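Local atomic coordinates of cytochrome C-552 (Thiobacillus ferrooxidans, PDB entry 1H1O), a protein that carries electrons in the periplasm as a high-potential cytochrome c of the c4 type with two heme groups. Residues A[24-29]-A[138-143]; A[105-110]-A[178-183]; A[149-154]-A[160-165]. All coordinates share one frame; numbering follows the deposited sequence.

Contact 1: residues A[24-29]-A[138-143]. With HEM (protoporphyrin IX containing Fe), chain D.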
loop_
_atom_site.group_PDB
_atom_site.type_symbol
_atom_site.label_atom_id
_atom_site.label_comp_id
_atom_site.label_asym_id
_atom_site.label_seq_id
_atom_site.Cartn_x
_atom_site.Cartn_y
_atom_site.Cartn_z
ATOM N N GLY A 24 -12.233 12.803 7.433
ATOM C CA GLY A 24 -12.104 12.832 8.883
ATOM C C GLY A 24 -12.039 11.469 9.560
ATOM O O GLY A 24 -11.771 11.370 10.757
ATOM N N ARG A 25 -12.284 10.407 8.803
ATOM C CA ARG A 25 -12.243 9.065 9.373
ATOM C C ARG A 25 -11.264 8.150 8.632
ATOM O O ARG A 25 -11.309 8.033 7.411
ATOM C CB ARG A 25 -13.643 8.443 9.354
ATOM C CG ARG A 25 -13.732 7.116 10.089
ATOM C CD ARG A 25 -15.137 6.526 10.059
ATOM N NE ARG A 25 -15.452 5.888 8.787
ATOM C CZ ARG A 25 -15.732 6.535 7.659
ATOM N NH1 ARG A 25 -15.746 7.862 7.628
ATOM N NH2 ARG A 25 -15.997 5.849 6.558
ATOM N N ASP A 26 -10.382 7.500 9.386
ATOM C CA ASP A 26 -9.389 6.592 8.821
ATOM C C ASP A 26 -10.131 5.451 8.106
ATOM O O ASP A 26 -11.355 5.501 7.956
ATOM C CB ASP A 26 -8.514 6.043 9.956
ATOM C CG ASP A 26 -7.178 5.487 9.464
ATOM O OD1 ASP A 26 -6.904 5.573 8.251
ATOM O OD2 ASP A 26 -6.406 4.970 10.298
ATOM N N THR A 27 -9.404 4.430 7.664
ATOM C CA THR A 27 -10.033 3.293 6.989
ATOM C C THR A 27 -10.652 2.440 8.094
ATOM O O THR A 27 -10.260 2.562 9.244
ATOM C CB THR A 27 -9.000 2.435 6.264
ATOM O OG1 THR A 27 -8.193 1.770 7.238
ATOM C CG2 THR A 27 -8.120 3.292 5.376
ATOM N N LEU A 28 -11.595 1.570 7.746
ATOM C CA LEU A 28 -12.271 0.732 8.741
ATOM C C LEU A 28 -11.373 -0.142 9.586
ATOM O O LEU A 28 -11.663 -0.351 10.756
ATOM C CB LEU A 28 -13.325 -0.163 8.084
ATOM C CG LEU A 28 -14.726 0.411 7.898
ATOM C CD1 LEU A 28 -15.674 -0.734 7.581
ATOM C CD2 LEU A 28 -15.171 1.125 9.164
ATOM N N TYR A 29 -10.301 -0.664 8.995
ATOM C CA TYR A 29 -9.360 -1.521 9.716
ATOM C C TYR A 29 -7.925 -1.363 9.200
ATOM O O TYR A 29 -7.700 -0.929 8.082
ATOM C CB TYR A 29 -9.739 -2.997 9.583
ATOM C CG TYR A 29 -11.216 -3.316 9.475
ATOM C CD1 TYR A 29 -11.869 -3.269 8.248
ATOM C CD2 TYR A 29 -11.940 -3.750 10.585
ATOM C CE1 TYR A 29 -13.196 -3.657 8.122
ATOM C CE2 TYR A 29 -13.277 -4.139 10.469
ATOM C CZ TYR A 29 -13.895 -4.093 9.233
ATOM O OH TYR A 29 -15.208 -4.500 9.100
ATOM N N GLY A 138 2.759 7.219 4.965
ATOM C CA GLY A 138 1.443 7.509 5.500
ATOM C C GLY A 138 0.483 6.339 5.427
ATOM O O GLY A 138 -0.625 6.407 5.950
ATOM N N GLN A 139 0.900 5.268 4.766
ATOM C CA GLN A 139 0.065 4.089 4.654
ATOM C C GLN A 139 -0.073 3.471 6.043
ATOM O O GLN A 139 0.776 3.683 6.917
ATOM C CB GLN A 139 0.688 3.087 3.687
ATOM C CG GLN A 139 -0.217 1.907 3.346
ATOM C CD GLN A 139 -1.631 2.357 3.019
ATOM O OE1 GLN A 139 -2.450 2.576 3.917
ATOM N NE2 GLN A 139 -1.917 2.518 1.733
ATOM N N ARG A 140 -1.154 2.728 6.251
ATOM C CA ARG A 140 -1.404 2.086 7.541
ATOM C C ARG A 140 -0.354 1.024 7.828
ATOM O O ARG A 140 0.110 0.314 6.933
ATOM C CB ARG A 140 -2.803 1.461 7.570
ATOM C CG ARG A 140 -3.906 2.419 7.144
ATOM C CD ARG A 140 -5.222 2.106 7.835
ATOM N NE ARG A 140 -5.028 1.989 9.282
ATOM C CZ ARG A 140 -6.011 1.800 10.158
ATOM N NH1 ARG A 140 -7.269 1.709 9.731
ATOM N NH2 ARG A 140 -5.736 1.696 11.453
ATOM N N TYR A 141 0.004 0.932 9.096
ATOM C CA TYR A 141 1.008 0.005 9.584
ATOM C C TYR A 141 0.685 -1.461 9.270
ATOM O O TYR A 141 1.485 -2.183 8.651
ATOM C CB TYR A 141 1.127 0.226 11.083
ATOM C CG TYR A 141 2.015 -0.727 11.810
ATOM C CD1 TYR A 141 3.400 -0.655 11.687
ATOM C CD2 TYR A 141 1.473 -1.679 12.657
ATOM C CE1 TYR A 141 4.227 -1.519 12.402
ATOM C CE2 TYR A 141 2.284 -2.545 13.374
ATOM C CZ TYR A 141 3.656 -2.461 13.243
ATOM O OH TYR A 141 4.443 -3.333 13.949
ATOM N N GLY A 142 -0.492 -1.900 9.708
ATOM C CA GLY A 142 -0.892 -3.266 9.473
ATOM C C GLY A 142 -0.988 -3.522 7.987
ATOM O O GLY A 142 -0.596 -4.585 7.519
ATOM N N TYR A 143 -1.489 -2.551 7.234
ATOM C CA TYR A 143 -1.627 -2.756 5.809
ATOM C C TYR A 143 -0.295 -3.046 5.144
ATOM O O TYR A 143 -0.201 -3.941 4.301
ATOM C CB TYR A 143 -2.256 -1.556 5.130
ATOM C CG TYR A 143 -2.437 -1.794 3.658
ATOM C CD1 TYR A 143 -3.454 -2.626 3.181
ATOM C CD2 TYR A 143 -1.555 -1.232 2.736
ATOM C CE1 TYR A 143 -3.583 -2.889 1.809
ATOM C CE2 TYR A 143 -1.673 -1.486 1.375
ATOM C CZ TYR A 143 -2.682 -2.310 0.916
ATOM O OH TYR A 143 -2.789 -2.536 -0.432
HETATM C CHA HEM D . -7.594 -2.039 -1.233
HETATM C CHB HEM D . -9.925 0.924 -4.205
HETATM C CHC HEM D . -14.049 -0.107 -1.933
HETATM C CHD HEM D . -11.731 -2.954 1.087
HETATM C C1A HEM D . -7.853 -1.131 -2.261
HETATM C C2A HEM D . -6.876 -0.612 -3.196
HETATM C C3A HEM D . -7.538 0.233 -4.036
HETATM C C4A HEM D . -8.918 0.213 -3.599
HETATM C CMA HEM D . -7.021 1.040 -5.200
HETATM C CAA HEM D . -5.409 -0.969 -3.210
HETATM C CBA HEM D . -4.540 0.045 -2.433
HETATM C CGA HEM D . -3.159 -0.259 -2.389
HETATM O O1A HEM D . -2.464 0.475 -1.599
HETATM O O2A HEM D . -2.620 -1.171 -3.048
HETATM C C1B HEM D . -11.256 0.894 -3.836
HETATM C C2B HEM D . -12.282 1.627 -4.538
HETATM C C3B HEM D . -13.457 1.318 -3.920
HETATM C C4B HEM D . -13.124 0.426 -2.821
HETATM C CMB HEM D . -12.012 2.519 -5.735
HETATM C CAB HEM D . -14.859 1.759 -4.252
HETATM C CBB HEM D . -15.358 1.336 -5.661
HETATM C C1C HEM D . -13.786 -0.960 -0.904
HETATM C C2C HEM D . -14.778 -1.497 -0.006
HETATM C C3C HEM D . -14.097 -2.313 0.839
HETATM C C4C HEM D . -12.729 -2.254 0.466
HETATM C CMC HEM D . -16.242 -1.163 -0.093
HETATM C CAC HEM D . -14.619 -3.182 1.996
HETATM C CBC HEM D . -15.723 -4.194 1.567
HETATM C C1D HEM D . -10.390 -2.956 0.730
HETATM C C2D HEM D . -9.386 -3.754 1.406
HETATM C C3D HEM D . -8.243 -3.515 0.737
HETATM C C4D HEM D . -8.538 -2.548 -0.320
HETATM C CMD HEM D . -9.666 -4.658 2.583
HETATM C CAD HEM D . -6.890 -4.104 0.943
HETATM C CBD HEM D . -7.016 -5.578 0.289
HETATM C CGD HEM D . -5.828 -6.199 -0.120
HETATM O O1D HEM D . -4.939 -6.412 0.726
HETATM O O2D HEM D . -5.657 -6.586 -1.312
HETATM N NA HEM D . -9.086 -0.623 -2.515
HETATM N NB HEM D . -11.775 0.161 -2.785
HETATM N NC HEM D . -12.525 -1.436 -0.594
HETATM N ND HEM D . -9.858 -2.233 -0.306
HETATM FE FE HEM D . -10.811 -1.017 -1.520
#
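Thr27 OG1 is gripped by two groups. It accepts a hydrogen bond from Arg140 NH1 at 2.7 Å and makes another with Val32 O. The contact lies between the two cytochrome c domains of this c4-type diheme protein. A loop of the first domain, 24-29, receives an arginine from the N-cap position of helix 141-153 in the second.

The bond from Arg140 is nearly straight, 166° at the hydrogen, and OG1 lies in the guanidinium plane. Asp26 reaches the same group differently. Its OD2 sits over one face, 3.2 Å from Arg140 CZ. The salt bridge to Arg140, OD2 to NH1 at 3.4 Å, is therefore one of charge, with no N-H pointing at the oxygen. The other carboxylate oxygen, OD1, pairs with Arg34. The guanidinium is thus met at its edge by a hydroxyl and over a face by an acid. Arg140 CD runs up beside OG1; the bend at chi3 (50°) then turns the chain aside, and NH1 comes back to the hydroxyl.

Behind the arginine, Arg140 N gives a hydrogen bond to Gln139 OE1 at 2.7 Å, on a lone pair of the amide oxygen. This closes the side chain of Gln139 back on the next residue. Tyr143 reaches between the propionates of the two hemes. Its hydroxyl bonds a propionate of the second-domain heme, and Tyr143 OH also lies 3.0 Å from O2A of the first-domain heme.

Contact 2: residues A[105-110]-A[178-183]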
loop_
_atom_site.group_PDB
_atom_site.type_symbol
_atom_site.label_atom_id
_atom_site.label_comp_id
_atom_site.label_asym_id
_atom_site.label_seq_id
_atom_site.Cartn_x
_atom_site.Cartn_y
_atom_site.Cartn_z
ATOM N N ALA A 105 16.234 2.990 8.179
ATOM C CA ALA A 105 17.509 2.522 7.649
ATOM C C ALA A 105 17.237 1.516 6.538
ATOM O O ALA A 105 17.879 1.545 5.490
ATOM C CB ALA A 105 18.326 1.883 8.754
ATOM N N ILE A 106 16.264 0.640 6.766
ATOM C CA ILE A 106 15.902 -0.364 5.779
ATOM C C ILE A 106 15.358 0.282 4.524
ATOM O O ILE A 106 15.783 -0.017 3.410
ATOM C CB ILE A 106 14.832 -1.319 6.326
ATOM C CG1 ILE A 106 15.439 -2.204 7.422
ATOM C CG2 ILE A 106 14.264 -2.167 5.202
ATOM C CD1 ILE A 106 14.396 -2.957 8.284
ATOM N N PHE A 107 14.410 1.185 4.702
ATOM C CA PHE A 107 13.800 1.825 3.546
ATOM C C PHE A 107 14.807 2.564 2.681
ATOM O O PHE A 107 14.793 2.423 1.431
ATOM C CB PHE A 107 12.718 2.816 3.994
ATOM C CG PHE A 107 11.949 3.409 2.860
ATOM C CD1 PHE A 107 10.892 2.728 2.306
ATOM C CD2 PHE A 107 12.343 4.616 2.301
ATOM C CE1 PHE A 107 10.224 3.229 1.191
ATOM C CE2 PHE A 107 11.698 5.142 1.192
ATOM C CZ PHE A 107 10.634 4.444 0.630
ATOM N N ASN A 108 15.666 3.354 3.322
ATOM C CA ASN A 108 16.643 4.162 2.601
ATOM C C ASN A 108 17.936 3.453 2.230
ATOM O O ASN A 108 18.489 3.695 1.155
ATOM C CB ASN A 108 17.013 5.416 3.404
ATOM C CG ASN A 108 15.819 6.304 3.697
ATOM O OD1 ASN A 108 14.930 6.463 2.871
ATOM N ND2 ASN A 108 15.810 6.903 4.877
ATOM N N GLN A 109 18.419 2.580 3.109
ATOM C CA GLN A 109 19.684 1.902 2.861
ATOM C C GLN A 109 19.579 0.425 2.522
ATOM O O GLN A 109 20.501 -0.148 1.953
ATOM C CB GLN A 109 20.592 2.071 4.076
ATOM C CG GLN A 109 20.741 3.513 4.535
ATOM C CD GLN A 109 21.791 3.681 5.622
ATOM O OE1 GLN A 109 23.001 3.608 5.358
ATOM N NE2 GLN A 109 21.335 3.901 6.856
ATOM N N GLY A 110 18.453 -0.186 2.862
ATOM C CA GLY A 110 18.292 -1.600 2.606
ATOM C C GLY A 110 19.252 -2.296 3.542
ATOM O O GLY A 110 19.806 -1.656 4.433
ATOM N N ALA A 178 6.435 0.499 10.495
ATOM C CA ALA A 178 6.413 1.530 11.520
ATOM C C ALA A 178 6.898 2.817 10.872
ATOM O O ALA A 178 6.203 3.835 10.880
ATOM C CB ALA A 178 7.318 1.144 12.679
ATOM N N TYR A 179 8.082 2.764 10.270
ATOM C CA TYR A 179 8.628 3.950 9.627
ATOM C C TYR A 179 7.673 4.581 8.600
ATOM O O TYR A 179 7.284 5.740 8.727
ATOM C CB TYR A 179 9.978 3.620 8.964
ATOM C CG TYR A 179 10.523 4.753 8.124
ATOM C CD1 TYR A 179 10.624 4.637 6.737
ATOM C CD2 TYR A 179 10.891 5.962 8.710
ATOM C CE1 TYR A 179 11.073 5.695 5.953
ATOM C CE2 TYR A 179 11.342 7.035 7.935
ATOM C CZ TYR A 179 11.429 6.892 6.560
ATOM O OH TYR A 179 11.855 7.952 5.794
ATOM N N LEU A 180 7.293 3.820 7.587
ATOM C CA LEU A 180 6.414 4.318 6.539
ATOM C C LEU A 180 5.088 4.902 7.023
ATOM O O LEU A 180 4.646 5.944 6.538
ATOM C CB LEU A 180 6.144 3.203 5.520
ATOM C CG LEU A 180 6.990 3.089 4.235
ATOM C CD1 LEU A 180 8.197 4.034 4.252
ATOM C CD2 LEU A 180 7.439 1.644 4.080
ATOM N N SER A 181 4.450 4.233 7.974
ATOM C CA SER A 181 3.164 4.698 8.477
ATOM C C SER A 181 3.290 5.939 9.346
ATOM O O SER A 181 2.290 6.577 9.684
ATOM C CB SER A 181 2.465 3.587 9.269
ATOM O OG SER A 181 3.167 3.283 10.455
ATOM N N SER A 182 4.516 6.289 9.707
ATOM C CA SER A 182 4.717 7.455 10.548
ATOM C C SER A 182 4.934 8.698 9.709
ATOM O O SER A 182 4.945 9.799 10.233
ATOM C CB SER A 182 5.922 7.251 11.471
ATOM O OG SER A 182 7.131 7.253 10.726
ATOM N N LEU A 183 5.112 8.517 8.407
ATOM C CA LEU A 183 5.343 9.641 7.510
ATOM C C LEU A 183 4.042 10.299 7.081
ATOM O O LEU A 183 2.966 9.740 7.385
ATOM C CB LEU A 183 6.111 9.178 6.273
ATOM C CG LEU A 183 7.620 8.928 6.382
ATOM C CD1 LEU A 183 8.015 8.499 7.787
ATOM C CD2 LEU A 183 8.007 7.872 5.361
ATOM O OXT LEU A 183 4.127 11.368 6.441
#
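Phe107 reaches from helix 100-109 to Tyr179 and Leu180 of helix 170-182. These are the first and last helices of the second cytochrome c domain. The axes of segments 105-109 and 178-182 run at 84° and come within 10.4 Å. Such a crossing of the N- and C-terminal helices is a hallmark of the class I cytochrome c fold.

Phe107 CB starts the contact, 3.9 Å from Tyr179 CE1. CG comes next and touches both partners: Tyr179 CE1 is 3.9 Å from it, and Leu180 CD1 is slightly farther. At the ortho carbons the ring divides its neighbours. Phe107 CD2 stays with Tyr179 CE1, while Phe107 CD1 meets Leu180 CD1 at 3.6 Å. Farther out, Phe107 CE1 is 3.8 Å from the same methyl. The side chain also touches Cys119 and His123. Cys119 is the predicted covalent heme attachment, and His123 binds the heme iron.

Leu180 CD1 sits over a face of the Phe107 ring, 4.0 Å from its centroid, in a CH-pi contact. Tyr179 does not stack on Phe107. The two rings are tilted at 46°, with centroids 5.9 Å apart, and meet obliquely. Phe107 has CG anti to the backbone N (chi1 -174°), and this carries its ring out toward the other helix. Tyr179 is also covered within its own segment, where Leu183 CD1 lies over one ring face near the rim.

The join is buried and apolar. Helix 120-123 closes in on Phe107 through Met120 and His123. Helix 141-153 packs on Leu180 through Ile144, and Leu136 of a loop touches that leucine too.

Contact 3: residues A[149-154]-A[160-165]. With ZN (zinc ion), chain H; HEM (protoporphyrin IX containing Fe), chain C.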
loop_
_atom_site.group_PDB
_atom_site.type_symbol
_atom_site.label_atom_id
_atom_site.label_comp_id
_atom_site.label_asym_id
_atom_site.label_seq_id
_atom_site.Cartn_x
_atom_site.Cartn_y
_atom_site.Cartn_z
ATOM N N THR A 149 3.684 -9.366 3.721
ATOM C CA THR A 149 3.440 -10.773 3.990
ATOM C C THR A 149 2.942 -11.449 2.706
ATOM O O THR A 149 3.398 -12.537 2.340
ATOM C CB THR A 149 2.396 -10.923 5.092
ATOM O OG1 THR A 149 2.867 -10.247 6.262
ATOM C CG2 THR A 149 2.160 -12.401 5.428
ATOM N N TYR A 150 2.008 -10.791 2.022
ATOM C CA TYR A 150 1.438 -11.315 0.776
ATOM C C TYR A 150 2.509 -11.427 -0.318
ATOM O O TYR A 150 2.498 -12.355 -1.123
ATOM C CB TYR A 150 0.318 -10.396 0.282
ATOM C CG TYR A 150 -1.003 -10.474 1.030
ATOM C CD1 TYR A 150 -1.822 -9.353 1.115
ATOM C CD2 TYR A 150 -1.468 -11.671 1.588
ATOM C CE1 TYR A 150 -3.061 -9.404 1.723
ATOM C CE2 TYR A 150 -2.724 -11.738 2.210
ATOM C CZ TYR A 150 -3.516 -10.592 2.272
ATOM O OH TYR A 150 -4.762 -10.583 2.869
ATOM N N PHE A 151 3.412 -10.457 -0.355
ATOM C CA PHE A 151 4.494 -10.452 -1.335
ATOM C C PHE A 151 5.511 -11.537 -1.002
ATOM O O PHE A 151 6.013 -12.232 -1.883
ATOM C CB PHE A 151 5.201 -9.095 -1.345
ATOM C CG PHE A 151 4.428 -8.012 -2.026
ATOM C CD1 PHE A 151 3.919 -8.202 -3.305
ATOM C CD2 PHE A 151 4.278 -6.770 -1.432
ATOM C CE1 PHE A 151 3.279 -7.162 -3.985
ATOM C CE2 PHE A 151 3.638 -5.723 -2.117
ATOM C CZ PHE A 151 3.147 -5.929 -3.387
ATOM N N HIS A 152 5.816 -11.654 0.283
ATOM C CA HIS A 152 6.760 -12.643 0.766
ATOM C C HIS A 152 6.141 -14.013 0.551
ATOM O O HIS A 152 6.820 -14.963 0.184
ATOM C CB HIS A 152 7.027 -12.410 2.242
ATOM C CG HIS A 152 8.079 -13.307 2.806
ATOM N ND1 HIS A 152 9.421 -13.148 2.529
ATOM C CD2 HIS A 152 7.982 -14.395 3.604
ATOM C CE1 HIS A 152 10.104 -14.102 3.137
ATOM N NE2 HIS A 152 9.254 -14.870 3.794
ATOM N N ASN A 153 4.835 -14.095 0.771
ATOM C CA ASN A 153 4.072 -15.327 0.580
ATOM C C ASN A 153 3.942 -15.713 -0.875
ATOM O O ASN A 153 3.919 -16.892 -1.208
ATOM C CB ASN A 153 2.641 -15.164 1.109
ATOM C CG ASN A 153 2.534 -15.453 2.569
ATOM O OD1 ASN A 153 1.489 -15.217 3.187
ATOM N ND2 ASN A 153 3.614 -15.986 3.146
ATOM N N GLY A 154 3.808 -14.708 -1.732
ATOM C CA GLY A 154 3.606 -14.967 -3.146
ATOM C C GLY A 154 2.108 -14.927 -3.434
ATOM O O GLY A 154 1.671 -15.089 -4.576
ATOM N N LEU A 160 8.334 -7.835 -9.200
ATOM C CA LEU A 160 9.198 -6.920 -8.452
ATOM C C LEU A 160 9.166 -7.128 -6.953
ATOM O O LEU A 160 10.191 -7.440 -6.335
ATOM C CB LEU A 160 8.823 -5.474 -8.780
ATOM C CG LEU A 160 9.543 -4.797 -9.954
ATOM C CD1 LEU A 160 9.974 -5.815 -10.983
ATOM C CD2 LEU A 160 8.632 -3.738 -10.556
ATOM N N MET A 161 7.989 -6.965 -6.361
ATOM C CA MET A 161 7.847 -7.124 -4.920
ATOM C C MET A 161 7.988 -8.545 -4.417
ATOM O O MET A 161 8.428 -8.757 -3.298
ATOM C CB MET A 161 6.524 -6.525 -4.452
ATOM C CG MET A 161 6.562 -5.003 -4.422
ATOM S SD MET A 161 7.911 -4.396 -3.361
ATOM C CE MET A 161 7.512 -5.219 -1.827
ATOM N N ASN A 162 7.603 -9.529 -5.219
ATOM C CA ASN A 162 7.783 -10.903 -4.765
ATOM C C ASN A 162 9.288 -11.121 -4.593
ATOM O O ASN A 162 9.735 -11.744 -3.626
ATOM C CB ASN A 162 7.197 -11.901 -5.764
ATOM C CG ASN A 162 5.685 -11.929 -5.723
ATOM O OD1 ASN A 162 5.089 -11.773 -4.659
ATOM N ND2 ASN A 162 5.060 -12.136 -6.872
ATOM N N GLN A 163 10.074 -10.578 -5.519
ATOM C CA GLN A 163 11.511 -10.717 -5.418
ATOM C C GLN A 163 12.040 -9.873 -4.267
ATOM O O GLN A 163 12.822 -10.359 -3.463
ATOM C CB GLN A 163 12.184 -10.315 -6.725
ATOM C CG GLN A 163 12.141 -11.398 -7.777
ATOM C CD GLN A 163 12.920 -12.617 -7.356
ATOM O OE1 GLN A 163 12.381 -13.725 -7.323
ATOM N NE2 GLN A 163 14.200 -12.424 -7.024
ATOM N N ILE A 164 11.593 -8.623 -4.179
ATOM C CA ILE A 164 12.027 -7.729 -3.117
ATOM C C ILE A 164 11.700 -8.237 -1.707
ATOM O O ILE A 164 12.492 -8.067 -0.787
ATOM C CB ILE A 164 11.404 -6.311 -3.285
ATOM C CG1 ILE A 164 12.299 -5.423 -4.150
ATOM C CG2 ILE A 164 11.247 -5.641 -1.940
ATOM C CD1 ILE A 164 12.489 -5.902 -5.573
ATOM N N ALA A 165 10.544 -8.866 -1.530
ATOM C CA ALA A 165 10.150 -9.324 -0.201
ATOM C C ALA A 165 10.715 -10.683 0.204
ATOM O O ALA A 165 10.601 -11.089 1.353
ATOM C CB ALA A 165 8.633 -9.343 -0.102
HETATM ZN ZN ZN H . 9.535 -17.003 4.595
HETATM C CHA HEM C . 4.429 -2.108 -3.723
HETATM C CHB HEM C . 7.117 -2.321 0.233
HETATM C CHC HEM C . 11.062 -2.142 -2.529
HETATM C CHD HEM C . 8.371 -1.879 -6.441
HETATM C C1A HEM C . 4.810 -2.182 -2.383
HETATM C C2A HEM C . 3.898 -2.280 -1.264
HETATM C C3A HEM C . 4.641 -2.332 -0.138
HETATM C C4A HEM C . 6.028 -2.276 -0.593
HETATM C CMA HEM C . 4.206 -2.438 1.294
HETATM C CAA HEM C . 2.415 -2.323 -1.387
HETATM C CBA HEM C . 1.774 -0.945 -1.471
HETATM C CGA HEM C . 0.388 -0.952 -1.401
HETATM O O1A HEM C . -0.146 0.191 -1.301
HETATM O O2A HEM C . -0.303 -1.975 -1.453
HETATM C C1B HEM C . 8.431 -2.293 -0.195
HETATM C C2B HEM C . 9.551 -2.387 0.704
HETATM C C3B HEM C . 10.655 -2.369 -0.088
HETATM C C4B HEM C . 10.211 -2.222 -1.441
HETATM C CMB HEM C . 9.417 -2.513 2.205
HETATM C CAB HEM C . 12.094 -2.491 0.270
HETATM C CBB HEM C . 12.421 -3.738 1.151
HETATM C C1C HEM C . 10.689 -2.038 -3.825
HETATM C C2C HEM C . 11.595 -1.969 -4.944
HETATM C C3C HEM C . 10.801 -1.916 -6.041
HETATM C C4C HEM C . 9.456 -1.925 -5.597
HETATM C CMC HEM C . 13.105 -1.982 -4.800
HETATM C CAC HEM C . 11.173 -1.868 -7.539
HETATM C CBC HEM C . 12.159 -2.999 -7.971
HETATM C C1D HEM C . 7.045 -1.913 -6.054
HETATM C C2D HEM C . 5.929 -1.883 -6.991
HETATM C C3D HEM C . 4.835 -1.958 -6.233
HETATM C C4D HEM C . 5.276 -2.021 -4.820
HETATM C CMD HEM C . 6.072 -1.805 -8.482
HETATM C CAD HEM C . 3.386 -1.992 -6.654
HETATM C CBD HEM C . 3.012 -3.456 -7.158
HETATM C CGD HEM C . 1.814 -3.501 -7.909
HETATM O O1D HEM C . 1.769 -2.999 -9.088
HETATM O O2D HEM C . 0.781 -4.039 -7.429
HETATM N NA HEM C . 6.095 -2.180 -1.968
HETATM N NB HEM C . 8.843 -2.195 -1.514
HETATM N NC HEM C . 9.370 -2.003 -4.246
HETATM N ND HEM C . 6.622 -1.994 -4.739
HETATM FE FE HEM C . 7.746 -2.073 -3.121
#
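Phe151 and Met161 form the tight part of this contact, beside the heme of the second cytochrome c domain. Met161 is the axial methionine: its SD binds the heme iron at 2.3 Å, and His123 is the other axial ligand. This His-Met pair is the usual iron coordination of class I cytochromes c.

Met161 CB lies almost over the centre of the Phe151 ring, 3.3 Å from the centroid and 12° off the normal. This is a close CH-pi contact. Farther along the same side chain, the sulfur stands above the same face at 4.9 Å from the centroid, a distant Met-aromatic contact. The bend at chi2 (-57°) brings SD to the iron; the bend at chi3 then lays CE over the porphyrin nitrogens and against Phe151 CD2. The ring also reaches the heme, with Phe151 CE2 at 3.6 Å from C2A. Phe151 therefore packs against both the ligand residue and the porphyrin. At the base of the ring, Phe151 CB meets Ala165 CB at 3.7 Å. This small residue fits where helices 141-153 and 159-165 cross at right angles, the axes of 149-153 and 160-165 being 7.7 Å apart.

The other side is more open to solvent and more polar. Asn162 and Gly154 are partly exposed there, and the Asn162 side chain lies beside the C-terminal end of helix 141-153. His152 is partly exposed too, yet its bond is short: ND1 donates to Ala165 O at 2.6 Å. The oxygen lies near the imidazole plane, but the nitrogen stands above the plane of the carbonyl. This hydrogen bond links the two helices and leaves the other ring nitrogen to a metal: His152 NE2 binds a zinc ion at 2.3 Å.

Contact 1 joins the two cytochrome c domains, while contacts 2 and 3 lie wholly within the second. Contact 2 is buried and apolar. Contact 1 is partly buried and rests on charge and hydrogen bonding. Contact 3 combines the two kinds, with an aromatic core at the heme and a polar, zinc-binding side. Contacts 1 and 3 share helix 141-153, but at its two ends, with centres about 21 Å apart. Contacts 1 and 2 touch directly: Gly138 N is 2.8 Å from Leu180 O, a probable hydrogen bond. In sequence, contact 3 is nested inside the loop that contact 2 closes.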